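Local atomic coordinates of siderophore-interacting protein (Aeromonas hydrophila, PDB entry 6K2L), a protein that binds FAD and probably reduces iron(III) carried by siderophores so that the iron can be released inside the bacterial cell. Residues P23-I28 and G143-L148; I47-P52 and I97-H102; L148-A153 and Y215-G220. The protein carries 1 engineered substitution. All blocks are in the same frame, centred on the assembly; numbering follows the deposited sequence.

Interaction 1: P23-I28 and G143-L148. With FAD (flavin-adenine dinucleotide), chain C.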
loop_
_atom_site.group_PDB
_atom_site.type_symbol
_atom_site.label_atom_id
_atom_site.label_comp_id
_atom_site.label_asym_id
_atom_site.label_seq_id
_atom_site.Cartn_x
_atom_site.Cartn_y
_atom_site.Cartn_z
ATOM N N PRO A 23 16.898 17.221 -3.808
ATOM C CA PRO A 23 16.813 18.697 -3.782
ATOM C C PRO A 23 15.533 19.283 -4.374
ATOM O O PRO A 23 15.125 20.379 -3.972
ATOM C CB PRO A 23 18.048 19.120 -4.585
ATOM C CG PRO A 23 19.016 18.032 -4.335
ATOM C CD PRO A 23 18.206 16.767 -4.306
ATOM N N HIS A 24 14.889 18.606 -5.329
ATOM C CA HIS A 24 13.664 19.113 -5.937
ATOM C C HIS A 24 12.469 18.192 -5.715
ATOM O O HIS A 24 11.544 18.162 -6.525
ATOM C CB HIS A 24 13.857 19.366 -7.423
ATOM C CG HIS A 24 14.844 20.440 -7.714
ATOM N ND1 HIS A 24 16.206 20.227 -7.660
ATOM C CD2 HIS A 24 14.676 21.746 -8.033
ATOM C CE1 HIS A 24 16.837 21.351 -7.952
ATOM N NE2 HIS A 24 15.931 22.290 -8.181
ATOM N N LEU A 25 12.471 17.440 -4.626
ATOM C CA LEU A 25 11.336 16.604 -4.266
ATOM C C LEU A 25 11.173 16.690 -2.755
ATOM O O LEU A 25 12.025 16.218 -1.998
ATOM C CB LEU A 25 11.530 15.162 -4.740
ATOM C CG LEU A 25 10.195 14.390 -4.745
ATOM C CD1 LEU A 25 9.236 14.949 -5.812
ATOM C CD2 LEU A 25 10.375 12.874 -4.870
ATOM N N ARG A 26 10.092 17.305 -2.313
ATOM C CA ARG A 26 9.918 17.648 -0.907
ATOM C C ARG A 26 8.736 16.869 -0.345
ATOM O O ARG A 26 7.605 17.047 -0.801
ATOM C CB ARG A 26 9.717 19.156 -0.751
ATOM C CG ARG A 26 9.571 19.596 0.687
ATOM C CD ARG A 26 9.619 21.105 0.807
ATOM N NE ARG A 26 11.014 21.541 0.860
ATOM C CZ ARG A 26 11.449 22.730 0.465
ATOM N NH1 ARG A 26 10.592 23.634 0.005
ATOM N NH2 ARG A 26 12.738 23.015 0.540
ATOM N N ARG A 27 9.002 15.995 0.619
ATOM C CA ARG A 27 7.983 15.148 1.238
ATOM C C ARG A 27 7.406 15.885 2.439
ATOM O O ARG A 27 8.093 16.068 3.457
ATOM C CB ARG A 27 8.570 13.808 1.680
ATOM C CG ARG A 27 7.619 12.947 2.528
ATOM C CD ARG A 27 7.949 11.441 2.419
ATOM N NE ARG A 27 8.275 11.099 1.040
ATOM C CZ ARG A 27 9.187 10.204 0.664
ATOM N NH1 ARG A 27 9.877 9.517 1.576
ATOM N NH2 ARG A 27 9.402 10.005 -0.640
ATOM N N ILE A 28 6.147 16.299 2.327
ATOM C CA ILE A 28 5.450 17.003 3.389
ATOM C C ILE A 28 4.510 16.014 4.055
ATOM O O ILE A 28 3.713 15.347 3.384
ATOM C CB ILE A 28 4.694 18.217 2.842
ATOM C CG1 ILE A 28 5.694 19.252 2.306
ATOM C CG2 ILE A 28 3.807 18.759 3.903
ATOM C CD1 ILE A 28 5.042 20.392 1.504
ATOM N N GLY A 143 7.628 8.631 -16.438
ATOM C CA GLY A 143 7.181 9.853 -15.790
ATOM C C GLY A 143 8.327 10.807 -15.523
ATOM O O GLY A 143 9.476 10.571 -15.912
ATOM N N ASP A 144 7.990 11.909 -14.852
ATOM C CA ASP A 144 8.962 12.889 -14.407
ATOM C C ASP A 144 8.799 13.013 -12.898
ATOM O O ASP A 144 8.108 12.194 -12.284
ATOM C CB ASP A 144 8.791 14.220 -15.166
ATOM C CG ASP A 144 7.389 14.873 -14.969
ATOM O OD1 ASP A 144 6.743 14.684 -13.910
ATOM O OD2 ASP A 144 6.941 15.612 -15.877
ATOM N N LEU A 145 9.415 14.044 -12.296
ATOM C CA LEU A 145 9.299 14.213 -10.847
ATOM C C LEU A 145 7.851 14.350 -10.371
ATOM O O LEU A 145 7.555 13.999 -9.219
ATOM C CB LEU A 145 10.085 15.438 -10.383
ATOM C CG LEU A 145 11.569 15.160 -10.202
ATOM C CD1 LEU A 145 12.261 16.391 -9.674
ATOM C CD2 LEU A 145 11.779 13.958 -9.300
ATOM N N THR A 146 6.939 14.881 -11.196
ATOM C CA THR A 146 5.557 14.960 -10.737
ATOM C C THR A 146 4.893 13.591 -10.660
ATOM O O THR A 146 3.921 13.431 -9.912
ATOM C CB THR A 146 4.739 15.866 -11.642
ATOM O OG1 THR A 146 4.609 15.262 -12.926
ATOM C CG2 THR A 146 5.409 17.188 -11.798
ATOM N N ALA A 147 5.423 12.602 -11.381
ATOM C CA ALA A 147 4.925 11.241 -11.397
ATOM C C ALA A 147 5.769 10.304 -10.542
ATOM O O ALA A 147 5.383 9.157 -10.336
ATOM C CB ALA A 147 4.875 10.716 -12.839
ATOM N N LEU A 148 6.909 10.761 -10.042
ATOM C CA LEU A 148 7.744 9.896 -9.212
ATOM C C LEU A 148 7.082 9.488 -7.896
ATOM O O LEU A 148 7.347 8.371 -7.423
ATOM C CB LEU A 148 9.093 10.581 -8.962
ATOM C CG LEU A 148 10.147 9.731 -8.266
ATOM C CD1 LEU A 148 10.196 8.389 -8.966
ATOM C CD2 LEU A 148 11.533 10.400 -8.203
HETATM P PA FAD C . 0.791 25.939 -11.554
HETATM O O1A FAD C . 0.170 27.126 -10.889
HETATM O O2A FAD C . -0.184 24.864 -12.054
HETATM O O5B FAD C . 1.676 26.287 -12.868
HETATM C C5B FAD C . 2.643 27.358 -12.869
HETATM C C4B FAD C . 3.698 27.172 -13.941
HETATM O O4B FAD C . 4.692 26.218 -13.503
HETATM C C3B FAD C . 3.231 26.677 -15.308
HETATM O O3B FAD C . 4.009 27.282 -16.339
HETATM C C2B FAD C . 3.464 25.162 -15.219
HETATM O O2B FAD C . 3.701 24.513 -16.466
HETATM C C1B FAD C . 4.727 25.094 -14.369
HETATM N N9A FAD C . 4.779 23.925 -13.526
HETATM C C8A FAD C . 3.739 23.370 -12.823
HETATM N N7A FAD C . 4.078 22.326 -12.103
HETATM C C5A FAD C . 5.440 22.196 -12.342
HETATM C C6A FAD C . 6.399 21.280 -11.873
HETATM N N6A FAD C . 6.122 20.306 -11.004
HETATM N N1A FAD C . 7.674 21.421 -12.316
HETATM C C2A FAD C . 7.950 22.408 -13.174
HETATM N N3A FAD C . 7.128 23.338 -13.676
HETATM C C4A FAD C . 5.884 23.178 -13.214
HETATM N N1 FAD C . 2.698 17.123 -8.917
HETATM C C2 FAD C . 3.533 16.921 -7.856
HETATM O O2 FAD C . 4.454 17.698 -7.594
HETATM N N3 FAD C . 3.365 15.809 -7.046
HETATM C C4 FAD C . 2.405 14.837 -7.194
HETATM O O4 FAD C . 2.351 13.896 -6.402
HETATM C C4X FAD C . 1.510 15.066 -8.315
HETATM N N5 FAD C . 0.542 14.182 -8.532
HETATM C C5X FAD C . -0.295 14.397 -9.598
HETATM C C6 FAD C . -1.297 13.471 -9.853
HETATM C C7 FAD C . -2.160 13.624 -10.935
HETATM C C7M FAD C . -3.249 12.605 -11.159
HETATM C C8 FAD C . -2.037 14.755 -11.765
HETATM C C8M FAD C . -2.981 14.984 -12.920
HETATM C C9 FAD C . -1.045 15.693 -11.500
HETATM C C9A FAD C . -0.170 15.520 -10.436
HETATM N N10 FAD C . 0.869 16.437 -10.177
HETATM C C10 FAD C . 1.741 16.234 -9.125
HETATM C "C1'" FAD C . 1.063 17.611 -11.049
HETATM C "C2'" FAD C . 0.694 18.948 -10.403
HETATM O "O2'" FAD C . -0.722 19.092 -10.256
HETATM C "C3'" FAD C . 1.239 20.075 -11.283
HETATM O "O3'" FAD C . 2.656 20.116 -11.133
HETATM C "C4'" FAD C . 0.663 21.457 -10.978
HETATM O "O4'" FAD C . 0.772 22.264 -12.154
HETATM C "C5'" FAD C . 1.362 22.100 -9.799
HETATM O "O5'" FAD C . 0.674 23.315 -9.448
HETATM P P FAD C . 1.463 24.641 -9.116
HETATM O O1P FAD C . 0.450 25.565 -8.426
HETATM O O2P FAD C . 2.689 24.388 -8.361
HETATM O O3P FAD C . 1.813 25.233 -10.559
#

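Interaction 2: I47-P52 and I97-H102. With FAD (flavin-adenine dinucleotide), chain C.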
loop_
_atom_site.group_PDB
_atom_site.type_symbol
_atom_site.label_atom_id
_atom_site.label_comp_id
_atom_site.label_asym_id
_atom_site.label_seq_id
_atom_site.Cartn_x
_atom_site.Cartn_y
_atom_site.Cartn_z
ATOM N N ILE A 47 -5.532 12.949 -5.080
ATOM C CA ILE A 47 -6.372 13.815 -4.278
ATOM C C ILE A 47 -6.360 15.194 -4.920
ATOM O O ILE A 47 -5.498 15.522 -5.746
ATOM C CB ILE A 47 -5.902 13.907 -2.816
ATOM C CG1 ILE A 47 -4.394 14.151 -2.737
ATOM C CG2 ILE A 47 -6.246 12.647 -2.074
ATOM C CD1 ILE A 47 -3.914 14.453 -1.308
ATOM N N LYS A 48 -7.330 16.001 -4.523
ATOM C CA LYS A 48 -7.313 17.431 -4.757
ATOM C C LYS A 48 -6.869 18.089 -3.461
ATOM O O LYS A 48 -7.436 17.801 -2.402
ATOM C CB LYS A 48 -8.698 17.935 -5.159
ATOM C CG LYS A 48 -9.259 17.328 -6.427
ATOM C CD LYS A 48 -8.220 17.332 -7.541
ATOM C CE LYS A 48 -8.861 17.498 -8.905
ATOM N NZ LYS A 48 -9.455 18.883 -9.010
ATOM N N ILE A 49 -5.837 18.941 -3.530
ATOM C CA ILE A 49 -5.541 19.855 -2.433
ATOM C C ILE A 49 -6.213 21.190 -2.734
ATOM O O ILE A 49 -6.341 21.608 -3.898
ATOM C CB ILE A 49 -4.020 20.019 -2.189
ATOM C CG1 ILE A 49 -3.368 20.901 -3.247
ATOM C CG2 ILE A 49 -3.340 18.676 -2.016
ATOM C CD1 ILE A 49 -1.933 21.345 -2.880
ATOM N N MET A 50 -6.700 21.828 -1.687
ATOM C CA MET A 50 -7.447 23.067 -1.805
ATOM C C MET A 50 -6.605 24.148 -1.152
ATOM O O MET A 50 -6.324 24.091 0.049
ATOM C CB MET A 50 -8.820 22.941 -1.149
ATOM C CG MET A 50 -9.756 21.985 -1.885
ATOM S SD MET A 50 -11.243 21.450 -0.964
ATOM C CE MET A 50 -10.672 19.868 -0.346
ATOM N N LEU A 51 -6.183 25.081 -1.932
ATOM C CA LEU A 51 -5.380 26.197 -1.503
ATOM C C LEU A 51 -6.227 27.465 -1.506
ATOM O O LEU A 51 -7.207 27.565 -2.252
ATOM C CB LEU A 51 -4.162 26.376 -2.424
ATOM C CG LEU A 51 -3.245 25.135 -2.373
ATOM C CD1 LEU A 51 -2.580 24.803 -3.728
ATOM C CD2 LEU A 51 -2.185 25.262 -1.288
ATOM N N PRO A 52 -5.899 28.420 -0.650
ATOM C CA PRO A 52 -6.565 29.723 -0.689
ATOM C C PRO A 52 -6.358 30.441 -2.016
ATOM O O PRO A 52 -5.351 30.269 -2.700
ATOM C CB PRO A 52 -5.888 30.489 0.454
ATOM C CG PRO A 52 -4.562 29.723 0.686
ATOM C CD PRO A 52 -4.944 28.314 0.464
ATOM N N ILE A 97 2.554 13.789 1.181
ATOM C CA ILE A 97 2.483 14.256 -0.198
ATOM C C ILE A 97 3.856 14.752 -0.616
ATOM O O ILE A 97 4.460 15.554 0.108
ATOM C CB ILE A 97 1.448 15.372 -0.362
ATOM C CG1 ILE A 97 0.098 14.894 0.143
ATOM C CG2 ILE A 97 1.360 15.752 -1.822
ATOM C CD1 ILE A 97 -0.944 16.055 0.242
ATOM N N ASP A 98 4.338 14.304 -1.792
ATOM C CA ASP A 98 5.644 14.714 -2.324
ATOM C C ASP A 98 5.503 15.768 -3.430
ATOM O O ASP A 98 4.918 15.495 -4.490
ATOM C CB ASP A 98 6.413 13.524 -2.888
ATOM C CG ASP A 98 6.885 12.538 -1.825
ATOM O OD1 ASP A 98 6.705 12.772 -0.599
ATOM O OD2 ASP A 98 7.464 11.501 -2.245
ATOM N N PHE A 99 6.100 16.939 -3.213
ATOM C CA PHE A 99 6.006 18.093 -4.110
ATOM C C PHE A 99 7.243 18.193 -5.003
ATOM O O PHE A 99 8.370 18.263 -4.492
ATOM C CB PHE A 99 5.851 19.382 -3.284
ATOM C CG PHE A 99 4.471 19.583 -2.742
ATOM C CD1 PHE A 99 4.020 18.842 -1.643
ATOM C CD2 PHE A 99 3.597 20.482 -3.341
ATOM C CE1 PHE A 99 2.728 18.999 -1.160
ATOM C CE2 PHE A 99 2.304 20.647 -2.851
ATOM C CZ PHE A 99 1.876 19.911 -1.764
ATOM N N ALA A 100 7.040 18.217 -6.327
ATOM C CA ALA A 100 8.136 18.485 -7.269
ATOM C C ALA A 100 8.426 19.984 -7.256
ATOM O O ALA A 100 7.702 20.771 -7.863
ATOM C CB ALA A 100 7.794 18.003 -8.679
ATOM N N LEU A 101 9.492 20.382 -6.557
ATOM C CA LEU A 101 9.862 21.795 -6.414
ATOM C C LEU A 101 10.216 22.417 -7.765
ATOM O O LEU A 101 10.841 21.776 -8.616
ATOM C CB LEU A 101 11.048 21.934 -5.440
ATOM C CG LEU A 101 10.846 21.603 -3.945
ATOM C CD1 LEU A 101 12.049 21.997 -3.098
ATOM C CD2 LEU A 101 9.546 22.216 -3.370
ATOM N N HIS A 102 9.786 23.665 -7.965
ATOM C CA HIS A 102 10.112 24.447 -9.161
ATOM C C HIS A 102 10.008 25.926 -8.804
ATOM O O HIS A 102 9.641 26.296 -7.681
ATOM C CB HIS A 102 9.202 24.100 -10.359
ATOM C CG HIS A 102 7.750 24.421 -10.134
ATOM N ND1 HIS A 102 7.149 25.558 -10.629
ATOM C CD2 HIS A 102 6.787 23.752 -9.453
ATOM C CE1 HIS A 102 5.878 25.577 -10.267
ATOM N NE2 HIS A 102 5.628 24.485 -9.563
HETATM P PA FAD C . 0.791 25.939 -11.554
HETATM O O1A FAD C . 0.170 27.126 -10.889
HETATM O O2A FAD C . -0.184 24.864 -12.054
HETATM O O5B FAD C . 1.676 26.287 -12.868
HETATM C C5B FAD C . 2.643 27.358 -12.869
HETATM C C4B FAD C . 3.698 27.172 -13.941
HETATM O O4B FAD C . 4.692 26.218 -13.503
HETATM C C3B FAD C . 3.231 26.677 -15.308
HETATM O O3B FAD C . 4.009 27.282 -16.339
HETATM C C2B FAD C . 3.464 25.162 -15.219
HETATM O O2B FAD C . 3.701 24.513 -16.466
HETATM C C1B FAD C . 4.727 25.094 -14.369
HETATM N N9A FAD C . 4.779 23.925 -13.526
HETATM C C8A FAD C . 3.739 23.370 -12.823
HETATM N N7A FAD C . 4.078 22.326 -12.103
HETATM C C5A FAD C . 5.440 22.196 -12.342
HETATM C C6A FAD C . 6.399 21.280 -11.873
HETATM N N6A FAD C . 6.122 20.306 -11.004
HETATM N N1A FAD C . 7.674 21.421 -12.316
HETATM C C2A FAD C . 7.950 22.408 -13.174
HETATM N N3A FAD C . 7.128 23.338 -13.676
HETATM C C4A FAD C . 5.884 23.178 -13.214
HETATM N N1 FAD C . 2.698 17.123 -8.917
HETATM C C2 FAD C . 3.533 16.921 -7.856
HETATM O O2 FAD C . 4.454 17.698 -7.594
HETATM N N3 FAD C . 3.365 15.809 -7.046
HETATM C C4 FAD C . 2.405 14.837 -7.194
HETATM O O4 FAD C . 2.351 13.896 -6.402
HETATM C C4X FAD C . 1.510 15.066 -8.315
HETATM N N5 FAD C . 0.542 14.182 -8.532
HETATM C C5X FAD C . -0.295 14.397 -9.598
HETATM C C6 FAD C . -1.297 13.471 -9.853
HETATM C C7 FAD C . -2.160 13.624 -10.935
HETATM C C7M FAD C . -3.249 12.605 -11.159
HETATM C C8 FAD C . -2.037 14.755 -11.765
HETATM C C8M FAD C . -2.981 14.984 -12.920
HETATM C C9 FAD C . -1.045 15.693 -11.500
HETATM C C9A FAD C . -0.170 15.520 -10.436
HETATM N N10 FAD C . 0.869 16.437 -10.177
HETATM C C10 FAD C . 1.741 16.234 -9.125
HETATM C "C1'" FAD C . 1.063 17.611 -11.049
HETATM C "C2'" FAD C . 0.694 18.948 -10.403
HETATM O "O2'" FAD C . -0.722 19.092 -10.256
HETATM C "C3'" FAD C . 1.239 20.075 -11.283
HETATM O "O3'" FAD C . 2.656 20.116 -11.133
HETATM C "C4'" FAD C . 0.663 21.457 -10.978
HETATM O "O4'" FAD C . 0.772 22.264 -12.154
HETATM C "C5'" FAD C . 1.362 22.100 -9.799
HETATM O "O5'" FAD C . 0.674 23.315 -9.448
HETATM P P FAD C . 1.463 24.641 -9.116
HETATM O O1P FAD C . 0.450 25.565 -8.426
HETATM O O2P FAD C . 2.689 24.388 -8.361
HETATM O O3P FAD C . 1.813 25.233 -10.559
#

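Interaction 3: L148-A153 and Y215-G220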
loop_
_atom_site.group_PDB
_atom_site.type_symbol
_atom_site.label_atom_id
_atom_site.label_comp_id
_atom_site.label_asym_id
_atom_site.label_seq_id
_atom_site.Cartn_x
_atom_site.Cartn_y
_atom_site.Cartn_z
ATOM N N LEU A 148 6.909 10.761 -10.042
ATOM C CA LEU A 148 7.744 9.896 -9.212
ATOM C C LEU A 148 7.082 9.488 -7.896
ATOM O O LEU A 148 7.347 8.371 -7.423
ATOM C CB LEU A 148 9.093 10.581 -8.962
ATOM C CG LEU A 148 10.147 9.731 -8.266
ATOM C CD1 LEU A 148 10.196 8.389 -8.966
ATOM C CD2 LEU A 148 11.533 10.400 -8.203
ATOM N N PRO A 149 6.274 10.310 -7.234
ATOM C CA PRO A 149 5.635 9.797 -6.009
ATOM C C PRO A 149 4.661 8.653 -6.264
ATOM O O PRO A 149 4.677 7.667 -5.513
ATOM C CB PRO A 149 4.974 11.051 -5.427
ATOM C CG PRO A 149 5.849 12.181 -5.969
ATOM C CD PRO A 149 6.157 11.773 -7.348
ATOM N N ALA A 150 3.855 8.739 -7.327
ATOM C CA ALA A 150 2.957 7.657 -7.732
ATOM C C ALA A 150 3.710 6.393 -8.118
ATOM O O ALA A 150 3.346 5.287 -7.685
ATOM C CB ALA A 150 2.111 8.096 -8.919
ATOM N N ILE A 151 4.728 6.535 -8.974
ATOM C CA ILE A 151 5.546 5.394 -9.371
ATOM C C ILE A 151 6.276 4.775 -8.169
ATOM O O ILE A 151 6.410 3.556 -8.093
ATOM C CB ILE A 151 6.511 5.808 -10.493
ATOM C CG1 ILE A 151 5.692 6.178 -11.727
ATOM C CG2 ILE A 151 7.504 4.676 -10.784
ATOM C CD1 ILE A 151 6.532 6.821 -12.860
ATOM N N SER A 152 6.739 5.581 -7.207
ATOM C CA SER A 152 7.358 5.020 -6.007
ATOM C C SER A 152 6.348 4.241 -5.170
ATOM O O SER A 152 6.636 3.121 -4.692
ATOM C CB SER A 152 7.988 6.128 -5.171
ATOM O OG SER A 152 8.868 6.925 -5.940
ATOM N N ALA A 153 5.174 4.847 -4.966
ATOM C CA ALA A 153 4.102 4.196 -4.230
ATOM C C ALA A 153 3.698 2.881 -4.884
ATOM O O ALA A 153 3.438 1.898 -4.182
ATOM C CB ALA A 153 2.893 5.132 -4.116
ATOM N N TYR A 215 0.680 -3.888 -18.124
ATOM C CA TYR A 215 0.085 -2.625 -17.713
ATOM C C TYR A 215 1.052 -1.502 -18.070
ATOM O O TYR A 215 2.222 -1.537 -17.672
ATOM C CB TYR A 215 -0.206 -2.627 -16.218
ATOM C CG TYR A 215 -0.925 -1.390 -15.728
ATOM C CD1 TYR A 215 -2.163 -1.035 -16.253
ATOM C CD2 TYR A 215 -0.374 -0.589 -14.716
ATOM C CE1 TYR A 215 -2.831 0.093 -15.798
ATOM C CE2 TYR A 215 -1.038 0.538 -14.251
ATOM C CZ TYR A 215 -2.267 0.870 -14.802
ATOM O OH TYR A 215 -2.928 1.986 -14.359
ATOM N N PHE A 216 0.566 -0.524 -18.832
ATOM C CA PHE A 216 1.339 0.633 -19.250
ATOM C C PHE A 216 0.869 1.852 -18.472
ATOM O O PHE A 216 -0.325 2.133 -18.417
ATOM C CB PHE A 216 1.189 0.865 -20.747
ATOM C CG PHE A 216 1.639 -0.294 -21.585
ATOM C CD1 PHE A 216 0.834 -1.424 -21.742
ATOM C CD2 PHE A 216 2.864 -0.254 -22.230
ATOM C CE1 PHE A 216 1.263 -2.493 -22.530
ATOM C CE2 PHE A 216 3.296 -1.326 -23.022
ATOM C CZ PHE A 216 2.496 -2.446 -23.165
ATOM N N TRP A 217 1.807 2.550 -17.842
ATOM C CA TRP A 217 1.503 3.684 -16.983
ATOM C C TRP A 217 2.372 4.846 -17.434
ATOM O O TRP A 217 3.599 4.786 -17.311
ATOM C CB TRP A 217 1.753 3.344 -15.522
ATOM C CG TRP A 217 1.200 4.337 -14.548
ATOM C CD1 TRP A 217 0.033 4.230 -13.842
ATOM C CD2 TRP A 217 1.782 5.597 -14.173
ATOM N NE1 TRP A 217 -0.145 5.346 -13.049
ATOM C CE2 TRP A 217 0.923 6.191 -13.226
ATOM C CE3 TRP A 217 2.964 6.254 -14.509
ATOM C CZ2 TRP A 217 1.211 7.410 -12.619
ATOM C CZ3 TRP A 217 3.249 7.469 -13.908
ATOM C CH2 TRP A 217 2.377 8.032 -12.974
ATOM N N PHE A 218 1.732 5.881 -17.991
ATOM C CA PHE A 218 2.380 7.092 -18.474
ATOM C C PHE A 218 1.791 8.277 -17.703
ATOM O O PHE A 218 0.579 8.520 -17.764
ATOM C CB PHE A 218 2.163 7.244 -19.986
ATOM C CG PHE A 218 2.490 5.992 -20.794
ATOM C CD1 PHE A 218 3.701 5.328 -20.625
ATOM C CD2 PHE A 218 1.592 5.488 -21.729
ATOM C CE1 PHE A 218 4.004 4.181 -21.372
ATOM C CE2 PHE A 218 1.880 4.353 -22.476
ATOM C CZ PHE A 218 3.092 3.699 -22.308
ATOM N N GLY A 219 2.639 8.981 -16.943
ATOM C CA GLY A 219 2.220 10.167 -16.221
ATOM C C GLY A 219 3.306 11.225 -16.280
ATOM O O GLY A 219 4.343 11.038 -16.897
ATOM N N GLY A 220 3.070 12.332 -15.600
ATOM C CA GLY A 220 4.026 13.426 -15.707
ATOM C C GLY A 220 3.691 14.393 -16.826
ATOM O O GLY A 220 2.546 14.444 -17.279
#

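Interaction 1: P23-I28 and G143-L148
Leu145, in the loop that leaves strand 138-144, packs against His24 and Leu25 at the start of strand 25-31. This is a buried seam between the FAD-binding barrel and the parallel-sheet domain, the two-domain layout of the ferredoxin-reductase superfamily. The Leu145 side chain spans the gap with its far end. CB and CG are stem atoms that lie beyond contact distance of residues 23-28, and the two methyls then part. Leu145 CD1 meets the His24 backbone, 3.7 Å from His24 O, and approaches His24 CB at 4.1 Å. Leu145 CD2 turns to the leucines, lying 4.4 Å from Leu25 CD1 and against Leu148 CD2 of its own segment. Leu25 answers from the barrel: with CG anti to its backbone N (chi1 -163°), it spreads its methyls over two targets. Leu25 CD1 sits 3.9 Å from Leu145 O, while Leu25 CD2 touches Leu148 CD2 at 4.3 Å. No hydrogen bond joins residues 23-28 to 143-148; beside them His24 N bonds to Asp175 OD1. Val170 and Ala100 add to the apolar surroundings of Leu145, and the ring of His24 meets that of Tyr172. The loop itself is shaped by Asp144, which makes an Asx turn: the backbone N of Thr146 gives a bent bond (134°) to Asp144 OD1, reaching it on the anti side and well out of the carboxylate plane. Asp144 OD2 takes bonds from Glu221 N and Trp249 NE1, which should hold the carboxylate against rotation. Thr146, whose CB direction leads away from residues 23-28, serves the cofactor instead. Thr146 CB lies 3.6 Å from the flavin atom N1 of FAD, and the methyl Thr146 CG2 rests 3.3 Å from the adenine amino nitrogen N6A.

Interaction 2: I47-P52 and I97-H102
Ile47 CD1 abuts Ile97 CD1, tip to tip at 3.7 Å, inside the barrel. The CG1 branch of Ile47 stands between its backbone N and carbonyl carbon (chi1 47°), and from there the outstretched chain carries the terminal methyl inward. Ile97 CD1 is also approached by Ile49 CG2 at 4.2 Å, so it has two isoleucines against it. The other branch of Ile49 ends at CD1, which meets Phe99 CZ at the ring edge, near the ring plane. These buried apolar contacts bridge strands 46-51 and 94-100, which are not sheet neighbours: strand 79-89 runs between them, and the local axes lie 11.4 Å apart at 72°. Phe83 from that intervening strand meets the Phe99 ring. The backbone of 97-102 meanwhile grips FAD. Flavin N3 donates to Asp98 O (3.0 Å), and Ala100 N donates to flavin O2 (2.9 Å), both nearly straight, so this strand offers one acceptor and one donor to the pyrimidine end. His102 reaches both halves of the cofactor: one face of its imidazole lies against the adenine, with C4A 3.6 Å above the His102 ring plane, and His102 NE2 gives a 3.2 Å bond to O2P of the flavin-side phosphate. The whole is consistent with the antiparallel flavin-binding barrel of the ferredoxin-reductase type, in which the flavin sits against barrel strands.

Interaction 3: L148-A153 and Y215-G220
A chi1 of -168° turns the Trp217 indole away from its own backbone N and out toward helix 148-155, where Ile151 holds CG1 beside its own backbone N (chi1 -65°) and extends CD1 to meet it. The six-membered ring does the touching. Trp217 CZ3 is 3.5 Å from both Ile151 CG1 and Ile151 CD1, so the whole outer arm of the isoleucine lies against one corner of the indole, the two side chains crossing obliquely. Farther round the ring, Trp217 CZ2 meets Ala150 CB at 3.9 Å. The bare CA of Gly219, on the strand's own side, packs 3.9 Å from Trp217 CH2, and Tyr244 of the adjacent strand stacks on the indole. In the first turn Leu148 O accepts from Ser152 N at 2.9 Å and from Ser152 OG at 2.6 Å, the two donors coming from opposite faces of the carbonyl plane. Pro149, in the same turn, touches FAD, and Ala150 CB also contacts Thr84 of the barrel. The indole joins strand 214-218 to helix 148-155, which follows the neighbouring strand 138-144. With no hydrogen bond between the segments, hold depends on burial and fit: aliphatic carbons lie against an aromatic ring, joined by dispersion forces that set no exact angle.

Interaction 2 lies in the barrel, interaction 3 in the parallel-sheet domain, and interaction 1 between the two. Their centres are about 11 Å apart from 1 to 2 and from 1 to 3, and about 17 Å from 2 to 3. Along the chain, segments 47-52 and 97-102 fall between the halves of interaction 1, and interaction 3 follows, sharing Leu148. Strands 25-31 and 94-100 are barrel neighbours, tied by the salt bridge of Arg27 NE with Asp98 OD1 (2.8 Å). Strands 138-144 and 214-218 are neighbours in the other sheet. Thr146, residues 98-100, His102 and Pro149 all line the FAD pocket, so both domains build one cofactor site.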